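Local coordinates for beta-xylosidase (Uncultured organism, PDB 4MLG), which probably releases xylose units from the ends of short xylo-oligosaccharides as a glycoside hydrolase family 43 enzyme built on a calcium-containing beta-propeller, at residues A[45-50]-A[80-85]; A[74-79]-A[97-102]. One frame throughout, in Å; residues are numbered along the deposited sequence.

Overall arrangement
Both contacts join the same propeller blade, the antiparallel sheet that starts with neighbouring strands 81-91 and 94-102, to two loops: 45-50, which joins strands 24-32 and 50-56 of the preceding blade, and 74-79, which leads from strand 64-72 into strand 81-91. Their centres lie about 9 Å apart. Contact 1 seats the 45-50 loop against the start of strand 81-91, whereas contact 2 packs the 74-79 loop on strand 94-102. The two meet through the strand pairing, where Arg81 O lies 3.3 Å from Lys102 N, a probable hydrogen bond. Residues 80-85 run on to Asp85, which binds the calcium ion together with His274. Contact 2 lies farther out, the Phe99 side chain being about 11 Å from the calcium.

Contact 1. Residues A[45-50]-A[80-85]; sequences HFNMKD and GRQLWD. With CA (calcium ion), chain M.
Phe46 O accepts two side-chain hydrogen bonds from residues 80-85, one from Trp84 NE1 at 3.0 Å and one from Gln82 NE2 at 3.3 Å. The 45-50 loop is thereby pinned to the start of strand 81-91, the first strand of a beta-propeller blade. The two donors arrive from opposite faces of the carbonyl plane: the indole N-H is tilted modestly from it and points fairly straight at the oxygen (157°), whereas the amide stands well above it and its bond is a little less straight. Phe46 is the centre of an inverse gamma turn. Gln82, its chain extended beyond CG, carries the amide to this carbonyl.

A backbone bond follows, from Leu83 N to Met48 O at 3.1 Å. Water 1 donates to the same Met48 O and accepts from Gln82 N, while water 2 bridges Asp50 O and Leu83 O.

Around these bonds the packing is mostly apolar. The Met48 chain is bent at chi2 (79°) and chi3 (88°), which turns its methyl CE to Trp84 CD1, oblique to the ring, and SD makes a Met-aromatic contact, 5.0 Å from the centroid of the five-membered ring. Leu83 CD1 lies against the backbone of Lys49, and Phe46 CB packs near the indole at Trp84 CZ2. Outside the two segments, Phe108 meets the Trp84 ring, while Tyr51 OH is hydrogen-bonded to the backbone Trp84 O. Asp85 OD2 binds the calcium ion at 2.4 Å.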
ATOM      1  N   HIS A  45      -1.113  -8.563 -19.479  1.00 56.40           N
ATOM      2  CA  HIS A  45      -0.430  -9.580 -20.276  1.00 57.36           C
ATOM      3  C   HIS A  45       1.022  -9.765 -19.840  1.00 56.63           C
ATOM      4  O   HIS A  45       1.638 -10.792 -20.124  1.00 56.64           O
ATOM      5  CB  HIS A  45      -0.506  -9.250 -21.769  1.00 59.83           C
ATOM      6  CG  HIS A  45      -0.077  -7.857 -22.105  1.00 60.41           C
ATOM      7  ND1 HIS A  45      -0.912  -6.769 -21.969  1.00 61.61           N
ATOM      8  CD2 HIS A  45       1.096  -7.373 -22.576  1.00 61.41           C
ATOM      9  CE1 HIS A  45      -0.271  -5.675 -22.338  1.00 62.53           C
ATOM     10  NE2 HIS A  45       0.949  -6.014 -22.713  1.00 62.40           N
ATOM     11  N   PHE A  46       1.565  -8.766 -19.152  1.00 55.94           N
ATOM     12  CA  PHE A  46       2.869  -8.904 -18.521  1.00 54.86           C
ATOM     13  C   PHE A  46       2.701  -9.624 -17.190  1.00 55.23           C
ATOM     14  O   PHE A  46       2.813  -9.019 -16.124  1.00 55.16           O
ATOM     15  CB  PHE A  46       3.519  -7.536 -18.306  1.00 54.03           C
ATOM     16  CG  PHE A  46       3.929  -6.853 -19.579  1.00 54.56           C
ATOM     17  CD1 PHE A  46       4.995  -7.331 -20.323  1.00 54.08           C
ATOM     18  CD2 PHE A  46       3.257  -5.728 -20.026  1.00 56.19           C
ATOM     19  CE1 PHE A  46       5.378  -6.703 -21.493  1.00 55.38           C
ATOM     20  CE2 PHE A  46       3.638  -5.095 -21.196  1.00 57.33           C
ATOM     21  CZ  PHE A  46       4.698  -5.584 -21.930  1.00 56.78           C
ATOM     22  N   ASN A  47       2.426 -10.921 -17.263  1.00 56.42           N
ATOM     23  CA  ASN A  47       2.114 -11.707 -16.079  1.00 56.74           C
ATOM     24  C   ASN A  47       3.252 -12.642 -15.692  1.00 56.38           C
ATOM     25  O   ASN A  47       3.043 -13.841 -15.512  1.00 57.08           O
ATOM     26  CB  ASN A  47       0.833 -12.513 -16.309  1.00 58.77           C
ATOM     27  CG  ASN A  47       0.204 -12.997 -15.018  1.00 59.72           C
ATOM     28  OD1 ASN A  47       0.322 -12.351 -13.976  1.00 60.17           O
ATOM     29  ND2 ASN A  47      -0.469 -14.139 -15.079  1.00 60.46           N
ATOM     30  N   MET A  48       4.457 -12.095 -15.572  1.00 55.79           N
ATOM     31  CA  MET A  48       5.606 -12.890 -15.150  1.00 55.88           C
ATOM     32  C   MET A  48       5.421 -13.346 -13.707  1.00 56.31           C
ATOM     33  O   MET A  48       4.731 -12.689 -12.927  1.00 56.04           O
ATOM     34  CB  MET A  48       6.904 -12.096 -15.303  1.00 54.11           C
ATOM     35  CG  MET A  48       7.162 -11.610 -16.720  1.00 52.80           C
ATOM     36  SD  MET A  48       6.219 -10.135 -17.139  1.00 64.28           S
ATOM     37  CE  MET A  48       7.340  -8.860 -16.578  1.00 40.25           C
ATOM     38  N   LYS A  49       6.033 -14.470 -13.350  1.00 57.86           N
ATOM     39  CA  LYS A  49       5.805 -15.048 -12.030  1.00 60.03           C
ATOM     40  C   LYS A  49       7.055 -15.626 -11.364  1.00 61.85           C
ATOM     41  O   LYS A  49       6.972 -16.168 -10.263  1.00 63.54           O
ATOM     42  CB  LYS A  49       4.709 -16.115 -12.101  1.00 61.24           C
ATOM     43  CG  LYS A  49       4.950 -17.182 -13.155  1.00 62.09           C
ATOM     44  CD  LYS A  49       3.796 -18.169 -13.212  1.00 63.28           C
ATOM     45  CE  LYS A  49       4.002 -19.198 -14.312  1.00 65.01           C
ATOM     46  NZ  LYS A  49       2.897 -20.196 -14.357  1.00 67.50           N
ATOM     47  N   ASP A  50       8.206 -15.507 -12.019  1.00 61.89           N
ATOM     48  CA  ASP A  50       9.443 -16.035 -11.446  1.00 63.54           C
ATOM     49  C   ASP A  50      10.712 -15.362 -11.975  1.00 61.45           C
ATOM     50  O   ASP A  50      10.660 -14.540 -12.891  1.00 60.28           O
ATOM     51  CB  ASP A  50       9.524 -17.551 -11.647  1.00 68.47           C
ATOM     52  CG  ASP A  50       9.576 -17.944 -13.108  1.00 72.61           C
ATOM     53  OD1 ASP A  50       9.139 -17.137 -13.956  1.00 73.03           O
ATOM     54  OD2 ASP A  50      10.052 -19.058 -13.409  1.00 75.40           O
ATOM     55  N   GLY A  80       1.052 -10.725  -4.481  1.00 56.46           N
ATOM     56  CA  GLY A  80      -0.197 -10.566  -5.195  1.00 55.09           C
ATOM     57  C   GLY A  80      -0.027 -11.152  -6.583  1.00 56.13           C
ATOM     58  O   GLY A  80      -0.425 -12.288  -6.835  1.00 58.89           O
ATOM     59  N   ARG A  81       0.588 -10.383  -7.476  1.00 53.58           N
ATOM     60  CA  ARG A  81       0.860 -10.847  -8.834  1.00 52.11           C
ATOM     61  C   ARG A  81       1.904  -9.992  -9.549  1.00 52.28           C
ATOM     62  O   ARG A  81       2.198  -8.870  -9.132  1.00 51.45           O
ATOM     63  CB  ARG A  81      -0.431 -10.889  -9.658  1.00 50.09           C
ATOM     64  CG  ARG A  81      -1.157  -9.557  -9.752  1.00 47.52           C
ATOM     65  CD  ARG A  81      -2.534  -9.735 -10.365  1.00 45.93           C
ATOM     66  NE  ARG A  81      -3.272  -8.479 -10.445  1.00 44.29           N
ATOM     67  CZ  ARG A  81      -3.369  -7.740 -11.543  1.00 42.92           C
ATOM     68  NH1 ARG A  81      -2.772  -8.131 -12.661  1.00 42.12           N
ATOM     69  NH2 ARG A  81      -4.065  -6.611 -11.528  1.00 42.23           N
ATOM     70  N   GLN A  82       2.467 -10.555 -10.618  1.00 52.02           N
ATOM     71  CA  GLN A  82       3.358  -9.844 -11.538  1.00 49.04           C
ATOM     72  C   GLN A  82       4.725  -9.462 -10.964  1.00 48.97           C
ATOM     73  O   GLN A  82       4.884  -8.400 -10.363  1.00 48.16           O
ATOM     74  CB  GLN A  82       2.653  -8.619 -12.135  1.00 47.12           C
ATOM     75  CG  GLN A  82       1.436  -8.966 -12.984  1.00 48.41           C
ATOM     76  CD  GLN A  82       0.574  -7.760 -13.298  1.00 49.00           C
ATOM     77  OE1 GLN A  82       0.065  -7.096 -12.397  1.00 49.39           O
ATOM     78  NE2 GLN A  82       0.405  -7.469 -14.583  1.00 49.35           N
ATOM     79  N   LEU A  83       5.706 -10.339 -11.163  1.00 50.43           N
ATOM     80  CA  LEU A  83       7.100 -10.041 -10.844  1.00 50.88           C
ATOM     81  C   LEU A  83       7.755  -9.340 -12.023  1.00 51.00           C
ATOM     82  O   LEU A  83       8.099  -9.981 -13.015  1.00 51.84           O
ATOM     83  CB  LEU A  83       7.874 -11.325 -10.548  1.00 52.45           C
ATOM     84  CG  LEU A  83       7.868 -11.866  -9.122  1.00 55.40           C
ATOM     85  CD1 LEU A  83       8.730 -13.116  -9.034  1.00 56.60           C
ATOM     86  CD2 LEU A  83       8.359 -10.803  -8.153  1.00 56.29           C
ATOM     87  N   TRP A  84       7.937  -8.029 -11.917  1.00 50.63           N
ATOM     88  CA  TRP A  84       8.501  -7.263 -13.021  1.00 51.88           C
ATOM     89  C   TRP A  84      10.019  -7.083 -12.898  1.00 53.09           C
ATOM     90  O   TRP A  84      10.684  -7.865 -12.220  1.00 54.41           O
ATOM     91  CB  TRP A  84       7.765  -5.927 -13.189  1.00 52.16           C
ATOM     92  CG  TRP A  84       6.380  -6.091 -13.776  1.00 52.31           C
ATOM     93  CD1 TRP A  84       5.731  -7.268 -14.027  1.00 52.72           C
ATOM     94  CD2 TRP A  84       5.488  -5.048 -14.197  1.00 52.92           C
ATOM     95  NE1 TRP A  84       4.494  -7.023 -14.572  1.00 53.47           N
ATOM     96  CE2 TRP A  84       4.320  -5.669 -14.686  1.00 53.81           C
ATOM     97  CE3 TRP A  84       5.562  -3.652 -14.204  1.00 53.86           C
ATOM     98  CZ2 TRP A  84       3.235  -4.941 -15.177  1.00 54.14           C
ATOM     99  CZ3 TRP A  84       4.483  -2.932 -14.692  1.00 54.40           C
ATOM    100  CH2 TRP A  84       3.337  -3.577 -15.171  1.00 54.18           C
ATOM    101  N   ASP A  85      10.558  -6.065 -13.564  1.00 53.04           N
ATOM    102  CA  ASP A  85      12.007  -5.862 -13.644  1.00 52.76           C
ATOM    103  C   ASP A  85      12.684  -5.692 -12.285  1.00 52.86           C
ATOM    104  O   ASP A  85      12.401  -4.742 -11.561  1.00 52.23           O
ATOM    105  CB  ASP A  85      12.322  -4.650 -14.523  1.00 51.81           C
ATOM    106  CG  ASP A  85      13.798  -4.302 -14.533  1.00 49.83           C
ATOM    107  OD1 ASP A  85      14.633  -5.227 -14.618  1.00 48.87           O
ATOM    108  OD2 ASP A  85      14.122  -3.100 -14.454  1.00 49.36           O
TER
HETATM  109 CA    CA M 401      16.319  -2.451 -14.985  1.00 62.49          CA
HETATM  110  O   HOH W   1       2.373 -13.254 -11.327  1.00 64.99           O
HETATM  111  O   HOH W   2       9.930 -12.238 -14.049  1.00 36.13           O

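Contact 2. Residues A[74-79]-A[97-102]; sequences EDIPWA and MYFPLK
Leu101 CD2 sits over one face of the Trp78 indole, 4.0 Å from the centroid of the six-membered ring, in a CH-pi contact. The two side chains run alongside in opposite senses, and Leu101 CB lies 3.6 Å from Trp78 CH2. Phe99 CE1 approaches Trp78 CZ2 obliquely at 3.6 Å, and the same carbon meets Ile76 CD1. Ile76 CD1 and Leu101 CD2 meet tip to tip at 3.9 Å, while Ala79 CB packs on the same Leu101 methyl. Ile76, Trp78 and Ala79 belong to a type I beta turn laid on strand 94-102, the second of a propeller blade, whose Phe99 and Leu101 both point toward the turn. With chi1 at 63°, Trp78 CG is wedged between its own N and C, which sends the indole across Leu101. Replacing Trp78 by an alanine removes the indole and would probably leave a gap beside Phe99 and Leu101 CD2 without its aromatic face. Farther out, Pro128 and Arg109 also touch the Trp78 side chain, as does Lys130 of the second subunit. On the adjacent strand 81-91, Leu83 packs against both Phe99 and Leu101.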
ATOM      1  N   GLU A  74       4.948 -17.671  -5.542  1.00 67.41           N
ATOM      2  CA  GLU A  74       4.436 -18.539  -4.485  1.00 72.03           C
ATOM      3  C   GLU A  74       5.281 -18.444  -3.219  1.00 71.30           C
ATOM      4  O   GLU A  74       4.761 -18.538  -2.107  1.00 73.16           O
ATOM      5  CB  GLU A  74       4.376 -19.997  -4.948  1.00 78.33           C
ATOM      6  CG  GLU A  74       3.384 -20.277  -6.064  1.00 82.95           C
ATOM      7  CD  GLU A  74       4.017 -20.201  -7.439  1.00 85.79           C
ATOM      8  OE1 GLU A  74       3.728 -21.086  -8.272  1.00 88.42           O
ATOM      9  OE2 GLU A  74       4.797 -19.259  -7.689  1.00 84.79           O
ATOM     10  N   ASP A  75       6.586 -18.259  -3.394  1.00 68.94           N
ATOM     11  CA  ASP A  75       7.514 -18.217  -2.269  1.00 68.57           C
ATOM     12  C   ASP A  75       7.458 -16.889  -1.515  1.00 63.19           C
ATOM     13  O   ASP A  75       8.011 -16.764  -0.422  1.00 62.83           O
ATOM     14  CB  ASP A  75       8.946 -18.486  -2.744  1.00 70.81           C
ATOM     15  CG  ASP A  75       9.072 -19.786  -3.516  1.00 73.48           C
ATOM     16  OD1 ASP A  75       8.179 -20.647  -3.383  1.00 75.61           O
ATOM     17  OD2 ASP A  75      10.067 -19.945  -4.254  1.00 73.27           O
ATOM     18  N   ILE A  76       6.793 -15.900  -2.103  1.00 59.44           N
ATOM     19  CA  ILE A  76       6.679 -14.583  -1.484  1.00 57.10           C
ATOM     20  C   ILE A  76       5.397 -14.485  -0.655  1.00 58.03           C
ATOM     21  O   ILE A  76       4.302 -14.688  -1.176  1.00 58.25           O
ATOM     22  CB  ILE A  76       6.708 -13.463  -2.543  1.00 52.78           C
ATOM     23  CG1 ILE A  76       7.917 -13.637  -3.464  1.00 49.63           C
ATOM     24  CG2 ILE A  76       6.738 -12.096  -1.880  1.00 53.57           C
ATOM     25  CD1 ILE A  76       7.964 -12.641  -4.602  1.00 47.43           C
ATOM     26  N   PRO A  77       5.534 -14.186   0.646  1.00 59.40           N
ATOM     27  CA  PRO A  77       4.405 -14.161   1.584  1.00 60.44           C
ATOM     28  C   PRO A  77       3.384 -13.060   1.296  1.00 60.43           C
ATOM     29  O   PRO A  77       2.182 -13.294   1.437  1.00 61.25           O
ATOM     30  CB  PRO A  77       5.080 -13.909   2.936  1.00 61.09           C
ATOM     31  CG  PRO A  77       6.492 -14.363   2.748  1.00 61.50           C
ATOM     32  CD  PRO A  77       6.822 -14.004   1.334  1.00 59.35           C
ATOM     33  N   TRP A  78       3.854 -11.879   0.906  1.00 58.70           N
ATOM     34  CA  TRP A  78       2.963 -10.750   0.657  1.00 58.34           C
ATOM     35  C   TRP A  78       2.537 -10.683  -0.803  1.00 56.55           C
ATOM     36  O   TRP A  78       1.970  -9.686  -1.248  1.00 54.82           O
ATOM     37  CB  TRP A  78       3.632  -9.435   1.066  1.00 59.15           C
ATOM     38  CG  TRP A  78       4.868  -9.102   0.272  1.00 58.55           C
ATOM     39  CD1 TRP A  78       6.132  -9.570   0.489  1.00 59.21           C
ATOM     40  CD2 TRP A  78       4.955  -8.219  -0.855  1.00 57.18           C
ATOM     41  NE1 TRP A  78       6.999  -9.038  -0.435  1.00 58.54           N
ATOM     42  CE2 TRP A  78       6.302  -8.206  -1.271  1.00 57.65           C
ATOM     43  CE3 TRP A  78       4.027  -7.440  -1.552  1.00 56.44           C
ATOM     44  CZ2 TRP A  78       6.742  -7.445  -2.355  1.00 56.81           C
ATOM     45  CZ3 TRP A  78       4.465  -6.686  -2.627  1.00 56.27           C
ATOM     46  CH2 TRP A  78       5.810  -6.693  -3.018  1.00 55.97           C
ATOM     47  N   ALA A  79       2.801 -11.759  -1.538  1.00 57.43           N
ATOM     48  CA  ALA A  79       2.623 -11.768  -2.985  1.00 57.38           C
ATOM     49  C   ALA A  79       1.189 -11.557  -3.454  1.00 58.08           C
ATOM     50  O   ALA A  79       0.243 -12.123  -2.904  1.00 59.09           O
ATOM     51  CB  ALA A  79       3.180 -13.049  -3.582  1.00 56.67           C
ATOM     52  N   MET A  97      18.384  -8.853  -3.651  1.00 65.43           N
ATOM     53  CA  MET A  97      17.556  -8.727  -4.845  1.00 64.76           C
ATOM     54  C   MET A  97      16.341  -7.848  -4.573  1.00 63.93           C
ATOM     55  O   MET A  97      15.576  -8.105  -3.643  1.00 64.79           O
ATOM     56  CB  MET A  97      17.102 -10.099  -5.343  1.00 64.58           C
ATOM     57  CG  MET A  97      16.095 -10.030  -6.480  1.00 63.27           C
ATOM     58  SD  MET A  97      15.575 -11.654  -7.061  1.00 55.26           S
ATOM     59  CE  MET A  97      17.123 -12.308  -7.681  1.00 45.54           C
ATOM     60  N   TYR A  98      16.168  -6.811  -5.383  1.00 62.45           N
ATOM     61  CA  TYR A  98      15.034  -5.910  -5.232  1.00 60.07           C
ATOM     62  C   TYR A  98      14.028  -6.112  -6.359  1.00 60.12           C
ATOM     63  O   TYR A  98      14.292  -5.772  -7.512  1.00 61.20           O
ATOM     64  CB  TYR A  98      15.505  -4.456  -5.181  1.00 58.06           C
ATOM     65  CG  TYR A  98      16.332  -4.134  -3.956  1.00 57.56           C
ATOM     66  CD1 TYR A  98      15.752  -3.549  -2.839  1.00 57.13           C
ATOM     67  CD2 TYR A  98      17.689  -4.426  -3.912  1.00 58.46           C
ATOM     68  CE1 TYR A  98      16.502  -3.253  -1.718  1.00 57.61           C
ATOM     69  CE2 TYR A  98      18.446  -4.135  -2.794  1.00 59.36           C
ATOM     70  CZ  TYR A  98      17.847  -3.550  -1.700  1.00 58.79           C
ATOM     71  OH  TYR A  98      18.595  -3.259  -0.585  1.00 59.99           O
ATOM     72  N   PHE A  99      12.875  -6.674  -6.013  1.00 58.54           N
ATOM     73  CA  PHE A  99      11.858  -7.007  -7.000  1.00 56.19           C
ATOM     74  C   PHE A  99      10.588  -6.184  -6.814  1.00 53.77           C
ATOM     75  O   PHE A  99      10.159  -5.939  -5.687  1.00 53.40           O
ATOM     76  CB  PHE A  99      11.524  -8.500  -6.939  1.00 56.92           C
ATOM     77  CG  PHE A  99      11.031  -8.959  -5.594  1.00 57.77           C
ATOM     78  CD1 PHE A  99       9.677  -8.958  -5.297  1.00 56.92           C
ATOM     79  CD2 PHE A  99      11.922  -9.402  -4.628  1.00 58.75           C
ATOM     80  CE1 PHE A  99       9.223  -9.377  -4.061  1.00 56.99           C
ATOM     81  CE2 PHE A  99      11.473  -9.825  -3.392  1.00 58.78           C
ATOM     82  CZ  PHE A  99      10.122  -9.813  -3.108  1.00 57.72           C
ATOM     83  N   PRO A 100       9.988  -5.748  -7.928  1.00 52.10           N
ATOM     84  CA  PRO A 100       8.685  -5.085  -7.910  1.00 50.28           C
ATOM     85  C   PRO A 100       7.568  -6.120  -7.981  1.00 50.49           C
ATOM     86  O   PRO A 100       7.710  -7.134  -8.665  1.00 50.62           O
ATOM     87  CB  PRO A 100       8.716  -4.245  -9.184  1.00 48.57           C
ATOM     88  CG  PRO A 100       9.562  -5.029 -10.116  1.00 50.12           C
ATOM     89  CD  PRO A 100      10.581  -5.762  -9.276  1.00 51.70           C
ATOM     90  N   LEU A 101       6.474  -5.868  -7.273  1.00 50.57           N
ATOM     91  CA  LEU A 101       5.372  -6.820  -7.211  1.00 51.51           C
ATOM     92  C   LEU A 101       4.141  -6.147  -6.628  1.00 51.18           C
ATOM     93  O   LEU A 101       4.213  -5.510  -5.577  1.00 51.46           O
ATOM     94  CB  LEU A 101       5.759  -8.025  -6.349  1.00 53.42           C
ATOM     95  CG  LEU A 101       4.764  -9.180  -6.227  1.00 55.95           C
ATOM     96  CD1 LEU A 101       4.746 -10.018  -7.494  1.00 56.86           C
ATOM     97  CD2 LEU A 101       5.104 -10.039  -5.024  1.00 58.13           C
ATOM     98  N   LYS A 102       3.013  -6.278  -7.318  1.00 51.63           N
ATOM     99  CA  LYS A 102       1.757  -5.778  -6.784  1.00 50.73           C
ATOM    100  C   LYS A 102       1.424  -6.573  -5.533  1.00 47.24           C
ATOM    101  O   LYS A 102       1.531  -7.798  -5.526  1.00 45.52           O
ATOM    102  CB  LYS A 102       0.631  -5.916  -7.811  1.00 52.09           C
ATOM    103  CG  LYS A 102       0.762  -5.012  -9.028  1.00 52.60           C
ATOM    104  CD  LYS A 102      -0.473  -5.128  -9.909  1.00 53.40           C
ATOM    105  CE  LYS A 102      -0.423  -4.182 -11.097  1.00 53.21           C
ATOM    106  NZ  LYS A 102      -1.637  -4.334 -11.947  1.00 53.26           N
TER